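Local coordinates for beta-1,4-mannanase (Caldicellulosiruptor saccharolyticus, PDB 1PMH), which is a carbohydrate-binding module of a beta-1,4-mannanase that holds a mannohexaose chain across one face of a calcium-binding jellyroll beta-sandwich, at residues A[87-92]-A[103-108]; A[109-114]-A[148-153]; A[124-129]-A[138-143]. All blocks are in the same frame, centred on the assembly; numbering follows the deposited sequence. Where two conformers were deposited one is given.

Contact 1. Residues A[87-92]-A[103-108]. Unlike the reference sequence in segment 103-108: A104 (reference Pro). With BMA (beta-D-mannopyranose), chain B; BMA (beta-D-mannopyranose), chain C.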
loop_
_atom_site.group_PDB
_atom_site.type_symbol
_atom_site.label_atom_id
_atom_site.label_comp_id
_atom_site.label_asym_id
_atom_site.label_seq_id
_atom_site.Cartn_x
_atom_site.Cartn_y
_atom_site.Cartn_z
ATOM N N PHE A 87 -4.935 -5.694 -1.208
ATOM C CA PHE A 87 -3.932 -4.956 -1.971
ATOM C C PHE A 87 -2.888 -5.914 -2.501
ATOM O O PHE A 87 -2.727 -7.033 -1.984
ATOM C CB PHE A 87 -3.275 -3.887 -1.090
ATOM C CG PHE A 87 -2.462 -4.486 0.016
ATOM C CD1 PHE A 87 -1.120 -4.815 -0.202
ATOM C CD2 PHE A 87 -3.056 -4.852 1.209
ATOM C CE1 PHE A 87 -0.415 -5.510 0.734
ATOM C CE2 PHE A 87 -2.309 -5.551 2.174
ATOM C CZ PHE A 87 -1.000 -5.852 1.932
ATOM N N GLU A 88 -2.148 -5.438 -3.512
ATOM C CA GLU A 88 -0.957 -6.104 -4.010
ATOM C C GLU A 88 0.195 -5.113 -3.912
ATOM O O GLU A 88 0.073 -3.959 -4.302
ATOM C CB GLU A 88 -1.145 -6.542 -5.480
ATOM C CG GLU A 88 -2.262 -7.556 -5.686
ATOM C CD GLU A 88 -2.450 -7.997 -7.129
ATOM O OE1 GLU A 88 -1.524 -8.630 -7.637
ATOM O OE2 GLU A 88 -3.548 -7.784 -7.700
HETATM N N MSE A 89 1.325 -5.632 -3.466
HETATM C CA MSE A 89 2.550 -4.860 -3.287
HETATM C C MSE A 89 3.674 -5.572 -3.994
HETATM O O MSE A 89 3.787 -6.792 -3.892
HETATM C CB MSE A 89 2.789 -4.758 -1.795
HETATM C CG MSE A 89 3.978 -4.001 -1.409
HETATM SE SE MSE A 89 4.272 -4.095 0.524
HETATM C CE MSE A 89 2.782 -3.535 1.076
ATOM N N PHE A 90 4.529 -4.818 -4.692
ATOM C CA PHE A 90 5.575 -5.367 -5.543
ATOM C C PHE A 90 6.895 -4.683 -5.200
ATOM O O PHE A 90 6.959 -3.459 -5.233
ATOM C CB PHE A 90 5.296 -5.136 -7.047
ATOM C CG PHE A 90 3.930 -5.603 -7.500
ATOM C CD1 PHE A 90 2.803 -4.885 -7.222
ATOM C CD2 PHE A 90 3.811 -6.758 -8.234
ATOM C CE1 PHE A 90 1.556 -5.328 -7.586
ATOM C CE2 PHE A 90 2.554 -7.214 -8.613
ATOM C CZ PHE A 90 1.444 -6.493 -8.264
ATOM N N ILE A 91 7.946 -5.464 -4.998
ATOM C CA ILE A 91 9.271 -4.892 -4.754
ATOM C C ILE A 91 10.235 -5.626 -5.681
ATOM O O ILE A 91 10.290 -6.847 -5.660
ATOM C CB ILE A 91 9.744 -5.044 -3.290
ATOM C CG1 ILE A 91 8.638 -4.699 -2.283
ATOM C CG2 ILE A 91 10.963 -4.175 -3.097
ATOM C CD1 ILE A 91 7.808 -5.867 -1.769
ATOM N N PRO A 92 11.028 -4.905 -6.489
ATOM C CA PRO A 92 12.030 -5.561 -7.366
ATOM C C PRO A 92 12.857 -6.557 -6.542
ATOM O O PRO A 92 13.532 -6.188 -5.586
ATOM C CB PRO A 92 12.863 -4.393 -7.858
ATOM C CG PRO A 92 11.992 -3.258 -7.810
ATOM C CD PRO A 92 11.059 -3.440 -6.683
ATOM N N PHE A 103 11.551 -4.531 5.918
ATOM C CA PHE A 103 10.628 -3.463 6.223
ATOM C C PHE A 103 9.329 -4.018 6.768
ATOM O O PHE A 103 9.000 -5.180 6.609
ATOM C CB PHE A 103 10.421 -2.514 5.024
ATOM C CG PHE A 103 9.576 -3.046 3.895
ATOM C CD1 PHE A 103 8.227 -2.834 3.875
ATOM C CD2 PHE A 103 10.148 -3.710 2.819
ATOM C CE1 PHE A 103 7.428 -3.289 2.864
ATOM C CE2 PHE A 103 9.356 -4.157 1.788
ATOM C CZ PHE A 103 7.991 -3.954 1.835
ATOM N N ALA A 104 8.601 -3.126 7.422
ATOM C CA ALA A 104 7.268 -3.392 7.940
ATOM C C ALA A 104 6.268 -2.547 7.172
ATOM O O ALA A 104 6.600 -1.489 6.638
ATOM C CB ALA A 104 7.229 -3.045 9.422
ATOM N N TYR A 105 5.031 -2.980 7.144
ATOM C CA TYR A 105 3.950 -2.176 6.636
ATOM C C TYR A 105 2.715 -2.378 7.487
ATOM O O TYR A 105 2.531 -3.395 8.173
ATOM C CB TYR A 105 3.673 -2.389 5.142
ATOM C CG TYR A 105 3.027 -3.718 4.877
ATOM C CD1 TYR A 105 1.663 -3.842 4.911
ATOM C CD2 TYR A 105 3.760 -4.861 4.624
ATOM C CE1 TYR A 105 1.032 -5.072 4.720
ATOM C CE2 TYR A 105 3.167 -6.086 4.412
ATOM C CZ TYR A 105 1.798 -6.204 4.524
ATOM O OH TYR A 105 1.142 -7.393 4.332
ATOM N N LYS A 106 1.852 -1.373 7.440
ATOM C CA LYS A 106 0.538 -1.400 8.077
ATOM C C LYS A 106 -0.490 -0.851 7.103
ATOM O O LYS A 106 -0.191 0.040 6.330
ATOM C CB LYS A 106 0.499 -0.598 9.365
ATOM C CG LYS A 106 1.566 -0.929 10.376
ATOM C CD LYS A 106 1.341 -0.275 11.723
ATOM C CE LYS A 106 2.303 -0.782 12.797
ATOM N NZ LYS A 106 1.993 -0.125 14.112
ATOM N N VAL A 107 -1.706 -1.380 7.227
ATOM C CA VAL A 107 -2.859 -0.896 6.493
ATOM C C VAL A 107 -3.865 -0.409 7.534
ATOM O O VAL A 107 -4.204 -1.173 8.456
ATOM C CB VAL A 107 -3.451 -1.992 5.612
ATOM C CG1 VAL A 107 -4.684 -1.486 4.893
ATOM C CG2 VAL A 107 -2.423 -2.484 4.600
ATOM N N VAL A 108 -4.294 0.834 7.391
ATOM C CA VAL A 108 -5.007 1.562 8.424
ATOM C C VAL A 108 -6.187 2.298 7.818
ATOM O O VAL A 108 -6.079 2.892 6.750
ATOM C CB VAL A 108 -4.046 2.583 9.051
ATOM C CG1 VAL A 108 -4.679 3.543 10.001
ATOM C CG2 VAL A 108 -2.887 1.867 9.735
HETATM C C1 BMA B . 3.983 2.403 15.453
HETATM C C2 BMA B . 3.643 3.181 14.220
HETATM C C3 BMA B . 2.903 4.439 14.662
HETATM C C4 BMA B . 1.717 4.053 15.564
HETATM C C5 BMA B . 2.145 3.119 16.676
HETATM C C6 BMA B . 0.921 2.637 17.437
HETATM O O2 BMA B . 2.812 2.406 13.385
HETATM O O3 BMA B . 2.542 5.191 13.497
HETATM O O4 BMA B . 1.275 5.188 16.255
HETATM O O5 BMA B . 2.814 2.002 16.157
HETATM O O6 BMA B . 1.361 1.962 18.562
HETATM C C1 BMA C . 7.410 -1.198 16.633
HETATM C C2 BMA C . 6.002 -1.721 16.796
HETATM C C3 BMA C . 5.081 -0.882 15.922
HETATM C C4 BMA C . 5.344 0.580 16.110
HETATM C C5 BMA C . 6.826 0.949 15.957
HETATM C C6 BMA C . 7.158 2.398 16.207
HETATM O O2 BMA C . 5.604 -1.567 18.145
HETATM O O3 BMA C . 3.713 -1.241 16.092
HETATM O O4 BMA C . 4.615 1.211 15.084
HETATM O O5 BMA C . 7.583 0.165 16.866
HETATM O O6 BMA C . 6.684 2.815 17.469
#
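F87, M89 and I91 meet F103, Y105 and V107 from opposing sheets of the jellyroll beta-sandwich. The two strands run nearly antiparallel with axes 11.2 Å apart, and no hydrogen bond joins them, so side chains alone fill the interface. Selenomethionine M89 lies at its middle. A bend at its last torsion (chi3 -55°) carries the methyl over one face of the Y105 ring. M89 CE stands 3.9 Å from the Y105 centroid, 14° off the normal: a CH-pi contact. The selenium makes Met-aromatic contacts with two rings: obliquely with Y105, and in the plane of F103, at its edge, with M89 SE 3.9 Å from F103 CZ. I91 CD1 reaches the same edge, 4.1 Å from F103 CZ. Alongside, the F87 and Y105 rings approach from opposite directions with planes at 75° and centroids 5.5 Å apart, an oblique pair. F87 CZ comes within 3.5 Å of Y105 CE1, while Y105 OH, hydrogen-bonded to E119, lies in the F87 plane. V107 CG2 completes the packing, 3.9 Å from F87 CE2. K106, between Y105 and V107, projects from the other side of its sheet into the glycan site. Its extended chain brings the ammonium, salt-bridged to E115, against two mannose units: K106 NZ donates to O3 and O4 of the chain C residue and, at 2.8 Å, to O2 of the chain B residue.

Contact 2. Residues A[109-114]-A[148-153]. With BMA (beta-D-mannopyranose), chain D; BMA (beta-D-mannopyranose), chain E.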
loop_
_atom_site.group_PDB
_atom_site.type_symbol
_atom_site.label_atom_id
_atom_site.label_comp_id
_atom_site.label_asym_id
_atom_site.label_seq_id
_atom_site.Cartn_x
_atom_site.Cartn_y
_atom_site.Cartn_z
ATOM N N ILE A 109 -7.304 2.305 8.554
ATOM C CA ILE A 109 -8.348 3.309 8.347
ATOM C C ILE A 109 -8.134 4.394 9.363
ATOM O O ILE A 109 -8.203 4.138 10.573
ATOM C CB ILE A 109 -9.776 2.731 8.415
ATOM C CG1 ILE A 109 -9.988 1.657 7.338
ATOM C CG2 ILE A 109 -10.795 3.859 8.295
ATOM C CD1 ILE A 109 -11.331 0.906 7.489
ATOM N N ASN A 110 -7.810 5.593 8.897
ATOM C CA ASN A 110 -7.456 6.680 9.800
ATOM C C ASN A 110 -8.649 7.412 10.374
ATOM O O ASN A 110 -8.845 8.582 10.155
ATOM C CB ASN A 110 -6.434 7.598 9.126
ATOM C CG ASN A 110 -5.770 8.553 10.091
ATOM O OD1 ASN A 110 -5.785 8.316 11.315
ATOM N ND2 ASN A 110 -5.165 9.620 9.538
ATOM N N ASP A 111 -9.432 6.652 11.157
ATOM C CA ASP A 111 -10.510 7.139 12.002
ATOM C C ASP A 111 -10.118 6.691 13.409
ATOM O O ASP A 111 -10.150 5.495 13.735
ATOM C CB ASP A 111 -11.845 6.551 11.619
ATOM C CG ASP A 111 -12.980 7.198 12.400
ATOM O OD1 ASP A 111 -12.882 7.175 13.648
ATOM O OD2 ASP A 111 -13.945 7.656 11.772
ATOM N N GLY A 112 -9.497 7.597 14.154
ATOM C CA GLY A 112 -8.806 7.262 15.381
ATOM C C GLY A 112 -7.618 6.343 15.188
ATOM O O GLY A 112 -7.140 5.782 16.183
ATOM N N TRP A 113 -7.116 6.208 13.957
ATOM C CA TRP A 113 -5.996 5.327 13.593
ATOM C C TRP A 113 -6.309 3.875 13.960
ATOM O O TRP A 113 -5.918 3.354 14.995
ATOM C CB TRP A 113 -4.676 5.779 14.209
ATOM C CG TRP A 113 -3.488 4.995 13.704
ATOM C CD1 TRP A 113 -2.901 3.897 14.305
ATOM C CD2 TRP A 113 -2.737 5.263 12.552
ATOM N NE1 TRP A 113 -1.834 3.440 13.565
ATOM C CE2 TRP A 113 -1.693 4.292 12.506
ATOM C CE3 TRP A 113 -2.808 6.262 11.575
ATOM C CZ2 TRP A 113 -0.738 4.293 11.480
ATOM C CZ3 TRP A 113 -1.856 6.230 10.554
ATOM C CH2 TRP A 113 -0.868 5.257 10.547
ATOM N N LYS A 114 -7.027 3.191 13.082
ATOM C CA LYS A 114 -7.440 1.815 13.254
ATOM C C LYS A 114 -6.653 0.913 12.335
ATOM O O LYS A 114 -6.837 0.920 11.122
ATOM C CB LYS A 114 -8.932 1.739 12.933
ATOM C CG LYS A 114 -9.565 0.405 13.190
ATOM C CD LYS A 114 -9.530 0.042 14.656
ATOM C CE LYS A 114 -10.189 -1.299 14.848
ATOM N NZ LYS A 114 -10.116 -1.840 16.233
ATOM N N GLU A 148 -16.077 -5.405 12.757
ATOM C CA GLU A 148 -17.512 -5.149 12.766
ATOM C C GLU A 148 -17.806 -3.710 13.221
ATOM O O GLU A 148 -18.684 -3.028 12.671
ATOM C CB GLU A 148 -18.219 -6.241 13.585
ATOM C CG GLU A 148 -17.962 -7.647 13.038
ATOM C CD GLU A 148 -16.705 -8.381 13.524
ATOM O OE1 GLU A 148 -15.546 -8.105 13.097
ATOM O OE2 GLU A 148 -16.891 -9.319 14.335
ATOM N N ASP A 149 -17.066 -3.221 14.227
ATOM C CA ASP A 149 -17.316 -1.878 14.751
ATOM C C ASP A 149 -16.911 -0.774 13.785
ATOM O O ASP A 149 -17.289 0.375 14.011
ATOM C CB ASP A 149 -16.689 -1.662 16.132
ATOM C CG ASP A 149 -15.205 -1.407 16.110
ATOM O OD1 ASP A 149 -14.483 -2.077 15.373
ATOM O OD2 ASP A 149 -14.651 -0.618 16.915
ATOM N N PHE A 150 -16.175 -1.084 12.717
ATOM C CA PHE A 150 -15.888 -0.119 11.631
ATOM C C PHE A 150 -16.794 -0.231 10.432
ATOM O O PHE A 150 -16.604 0.513 9.461
ATOM C CB PHE A 150 -14.399 -0.221 11.238
ATOM C CG PHE A 150 -13.535 0.762 11.970
ATOM C CD1 PHE A 150 -13.477 0.790 13.351
ATOM C CD2 PHE A 150 -12.849 1.749 11.267
ATOM C CE1 PHE A 150 -12.764 1.818 13.986
ATOM C CE2 PHE A 150 -12.161 2.701 11.897
ATOM C CZ PHE A 150 -12.118 2.767 13.252
ATOM N N ARG A 151 -17.762 -1.168 10.457
ATOM C CA ARG A 151 -18.636 -1.359 9.322
ATOM C C ARG A 151 -19.812 -0.393 9.470
ATOM O O ARG A 151 -20.947 -0.777 9.696
ATOM C CB ARG A 151 -19.013 -2.815 9.184
ATOM C CG ARG A 151 -17.838 -3.720 8.956
ATOM C CD ARG A 151 -18.259 -5.181 8.785
ATOM N NE ARG A 151 -17.104 -6.058 8.931
ATOM C CZ ARG A 151 -17.165 -7.364 9.118
ATOM N NH1 ARG A 151 -18.315 -8.029 9.087
ATOM N NH2 ARG A 151 -16.050 -8.049 9.264
ATOM N N THR A 152 -19.486 0.887 9.298
ATOM C CA THR A 152 -20.353 1.998 9.572
ATOM C C THR A 152 -19.674 3.218 8.962
ATOM O O THR A 152 -18.605 3.104 8.334
ATOM C CB THR A 152 -20.615 2.149 11.085
ATOM O OG1 THR A 152 -21.637 3.158 11.240
ATOM C CG2 THR A 152 -19.336 2.507 11.897
ATOM N N LYS A 153 -20.259 4.391 9.139
ATOM C CA LYS A 153 -19.625 5.591 8.626
ATOM C C LYS A 153 -18.374 5.925 9.444
ATOM O O LYS A 153 -18.426 6.027 10.670
ATOM C CB LYS A 153 -20.617 6.744 8.620
ATOM C CG LYS A 153 -21.748 6.620 7.627
ATOM C CD LYS A 153 -22.869 7.621 7.957
ATOM C CE LYS A 153 -23.749 7.147 9.097
ATOM N NZ LYS A 153 -24.949 7.934 9.520
HETATM C C1 BMA D . 0.197 5.855 15.690
HETATM C C2 BMA D . -0.434 6.678 16.810
HETATM C C3 BMA D . -1.559 7.421 16.142
HETATM C C4 BMA D . -1.077 8.232 14.956
HETATM C C5 BMA D . -0.282 7.383 13.958
HETATM C C6 BMA D . 0.323 8.105 12.761
HETATM O O2 BMA D . 0.495 7.563 17.377
HETATM O O3 BMA D . -2.193 8.227 17.120
HETATM O O4 BMA D . -2.204 8.682 14.263
HETATM O O5 BMA D . 0.725 6.719 14.706
HETATM O O6 BMA D . 1.156 9.152 13.177
HETATM C C1 BMA E . -2.072 10.002 13.704
HETATM C C2 BMA E . -3.097 10.219 12.611
HETATM C C3 BMA E . -2.960 11.640 12.044
HETATM C C4 BMA E . -3.154 12.612 13.220
HETATM C C5 BMA E . -2.199 12.334 14.384
HETATM C C6 BMA E . -2.362 13.171 15.653
HETATM O O2 BMA E . -4.378 9.862 13.083
HETATM O O3 BMA E . -4.033 11.848 11.143
HETATM O O4 BMA E . -2.872 13.937 12.856
HETATM O O5 BMA E . -2.338 10.987 14.737
HETATM O O6 BMA E . -1.244 12.921 16.482
#
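N110 OD1, in the hairpin loop whose neighbours I109, D111 and K114 pack on F150, accepts the shortest polar bond here: O2 of mannose chain E donates to it from 2.7 Å. The same amide turns its other arm to the sugar, N110 ND2 giving a nearly straight bond (168°) to mannose O3. With Q157 as a second partner of ND2, the flat amide is held in one orientation. I109 and K114 close this four-residue beta-hairpin loop with backbone hydrogen bonds in both directions. Its W113 ring forms a carbohydrate-aromatic platform: C5 of mannose chain D lies over the centre of one indole face, 3.5 Å from W113 CD2. Away from the glycan the loop rests on F150, the residue of 148-153 that carries the contact. K114 lies across one face of that ring, its chain bent at chi2 (64°). In the modelled conformer K114 CG stands 3.6 Å from the F150 ring centroid, 16° off the normal, in a CH-pi contact. Further out, K114 NZ and D149 OD1 stay 4.5 Å apart, opposite charges too distant for a salt bridge. D111, whose carboxylate is hydrogen-bonded to R155 N, meets the phenyl with its CB as well as its carbonyl. Two groups line the ring edge near its plane: I109 CG2, 4.0 Å from F150 CE2, and D111 O, 3.4 Å from F150 CZ.

Contact 3. Residues A[124-129]-A[138-143]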
loop_
_atom_site.group_PDB
_atom_site.type_symbol
_atom_site.label_atom_id
_atom_site.label_comp_id
_atom_site.label_asym_id
_atom_site.label_seq_id
_atom_site.Cartn_x
_atom_site.Cartn_y
_atom_site.Cartn_z
ATOM N N ALA A 124 13.015 -10.198 0.786
ATOM C CA ALA A 124 12.722 -10.531 -0.610
ATOM C C ALA A 124 12.027 -11.876 -0.764
ATOM O O ALA A 124 11.351 -12.070 -1.770
ATOM C CB ALA A 124 13.982 -10.501 -1.467
ATOM N N ASN A 125 12.185 -12.796 0.175
ATOM C CA ASN A 125 11.577 -14.102 0.065
ATOM C C ASN A 125 10.168 -14.168 0.669
ATOM O O ASN A 125 9.574 -15.234 0.749
ATOM C CB ASN A 125 12.561 -15.202 0.499
ATOM C CG ASN A 125 13.739 -15.340 -0.487
ATOM O OD1 ASN A 125 13.561 -15.324 -1.714
ATOM N ND2 ASN A 125 14.950 -15.444 0.051
ATOM N N ALA A 126 9.612 -13.040 1.110
ATOM C CA ALA A 126 8.197 -12.954 1.468
ATOM C C ALA A 126 7.319 -13.175 0.255
ATOM O O ALA A 126 7.721 -12.990 -0.896
ATOM C CB ALA A 126 7.916 -11.576 2.088
ATOM N N GLY A 127 6.068 -13.540 0.520
ATOM C CA GLY A 127 5.089 -13.637 -0.543
ATOM C C GLY A 127 5.503 -14.604 -1.617
ATOM O O GLY A 127 5.883 -15.724 -1.278
ATOM N N LYS A 128 5.361 -14.189 -2.884
ATOM C CA LYS A 128 5.716 -14.991 -4.051
ATOM C C LYS A 128 6.623 -14.198 -4.961
ATOM O O LYS A 128 6.488 -12.980 -5.074
ATOM C CB LYS A 128 4.482 -15.410 -4.862
ATOM C CG LYS A 128 3.476 -14.378 -5.305
ATOM C CD LYS A 128 2.353 -15.121 -6.031
ATOM C CE LYS A 128 1.384 -14.257 -6.803
ATOM N NZ LYS A 128 0.787 -13.122 -6.049
ATOM N N LYS A 129 7.507 -14.880 -5.667
ATOM C CA LYS A 129 8.365 -14.258 -6.647
ATOM C C LYS A 129 7.705 -14.405 -8.018
ATOM O O LYS A 129 7.458 -15.520 -8.463
ATOM C CB LYS A 129 9.746 -14.927 -6.639
ATOM C CG LYS A 129 10.774 -14.259 -7.535
ATOM C CD LYS A 129 12.064 -15.102 -7.470
ATOM C CE LYS A 129 13.224 -14.505 -8.205
ATOM N NZ LYS A 129 14.391 -15.411 -8.041
ATOM N N THR A 138 9.260 -9.460 -5.694
ATOM C CA THR A 138 8.577 -9.961 -4.498
ATOM C C THR A 138 7.180 -9.394 -4.502
ATOM O O THR A 138 7.030 -8.175 -4.613
ATOM C CB THR A 138 9.331 -9.423 -3.269
ATOM O OG1 THR A 138 10.694 -9.835 -3.302
ATOM C CG2 THR A 138 8.663 -9.813 -1.981
ATOM N N VAL A 139 6.170 -10.264 -4.416
ATOM C CA VAL A 139 4.787 -9.835 -4.450
ATOM C C VAL A 139 4.072 -10.287 -3.200
ATOM O O VAL A 139 4.066 -11.465 -2.829
ATOM C CB VAL A 139 4.109 -10.419 -5.677
ATOM C CG1 VAL A 139 2.632 -10.006 -5.726
ATOM C CG2 VAL A 139 4.853 -9.991 -6.958
ATOM N N ILE A 140 3.456 -9.323 -2.532
ATOM C CA ILE A 140 2.647 -9.507 -1.323
ATOM C C ILE A 140 1.230 -9.173 -1.707
ATOM O O ILE A 140 0.938 -8.086 -2.167
ATOM C CB ILE A 140 3.150 -8.626 -0.192
ATOM C CG1 ILE A 140 4.554 -9.100 0.179
ATOM C CG2 ILE A 140 2.215 -8.690 1.025
ATOM C CD1 ILE A 140 5.273 -8.238 1.121
ATOM N N HIS A 141 0.356 -10.141 -1.517
ATOM C CA HIS A 141 -1.053 -9.998 -1.854
ATOM C C HIS A 141 -1.837 -10.458 -0.644
ATOM O O HIS A 141 -1.836 -11.650 -0.311
ATOM C CB HIS A 141 -1.384 -10.862 -3.070
ATOM C CG HIS A 141 -2.783 -10.729 -3.564
ATOM N ND1 HIS A 141 -3.274 -11.500 -4.596
ATOM C CD2 HIS A 141 -3.772 -9.869 -3.239
ATOM C CE1 HIS A 141 -4.457 -11.022 -4.945
ATOM N NE2 HIS A 141 -4.863 -10.183 -4.016
ATOM N N LYS A 142 -2.519 -9.529 0.034
ATOM C CA LYS A 142 -3.209 -9.839 1.293
ATOM C C LYS A 142 -4.536 -9.120 1.306
ATOM O O LYS A 142 -4.703 -8.124 0.626
ATOM C CB LYS A 142 -2.434 -9.330 2.529
ATOM C CG LYS A 142 -1.064 -9.897 2.741
ATOM C CD LYS A 142 -1.114 -11.274 3.311
ATOM C CE LYS A 142 0.239 -11.752 3.818
ATOM N NZ LYS A 142 0.313 -13.253 3.782
ATOM N N ALA A 143 -5.416 -9.631 2.157
ATOM C CA ALA A 143 -6.628 -8.944 2.565
ATOM C C ALA A 143 -6.703 -8.939 4.069
ATOM O O ALA A 143 -6.516 -9.973 4.679
ATOM C CB ALA A 143 -7.865 -9.596 1.970
#
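T138 OG1 donates to A124 O over 2.8 Å, tying the loop before the hairpin to its second strand. The hydroxyl sits in the carbonyl plane, on a lone pair of A124 O, with a C=O...donor angle of 117°. Placing OG1 beside the backbone N (chi1 -58°) aims it there and turns the methyl toward the next carbonyl but one, T138 CG2 lying 3.5 Å from A126 O. Replacing T138 with a valine would probably leave A124 O without this donor and the loop freer to shift. The antiparallel hairpin itself begins at K128 and V139, a hydrogen-bonded pair. V139 N reaches K128 O at 2.8 Å. K128 N returns a straighter bond to V139 O, 3.0 Å long. V139 O also receives a CA-H...O contact from G127 CA, 3.3 Å away. G127 has positive phi, and a CB there would collide with that same oxygen. Packing outside these bonds is lighter. K128 CG lies 4.0 Å from V139 CB, the lysine chain crossing the valine on the face that V139 shares with F90. On the other face A126 CB makes a loose apolar contact with I140 CD1, at 4.4 Å, and I140 continues inward to Y105 and I122. Two backbone bonds and one threonine hydroxyl supply the polar hold, so the loop is tied on by a side chain where strand pairing has not begun.

Overall arrangement
Following the chain from the N terminus, contact 1 comes first: 87-92 leads through helix 93-98 to 103-108, crossing from one sheet of the sandwich to the other. Contact 2 opens directly afterwards at 109 and closes at 148-153, enclosing a long excursion of strands. Contact 3 nests within that excursion, closing the short hairpin between 124-129 and 138-143; none of the three cross. Strands 84-92 and 135-145 are neighbours, so contacts 1 and 3 share a sheet, with centres 9 Å apart. Contact 1 also abuts contact 2, where V108 packs on W113 near the glycan. Contacts 2 and 3 do not touch, their nearest atoms being about 11 Å apart.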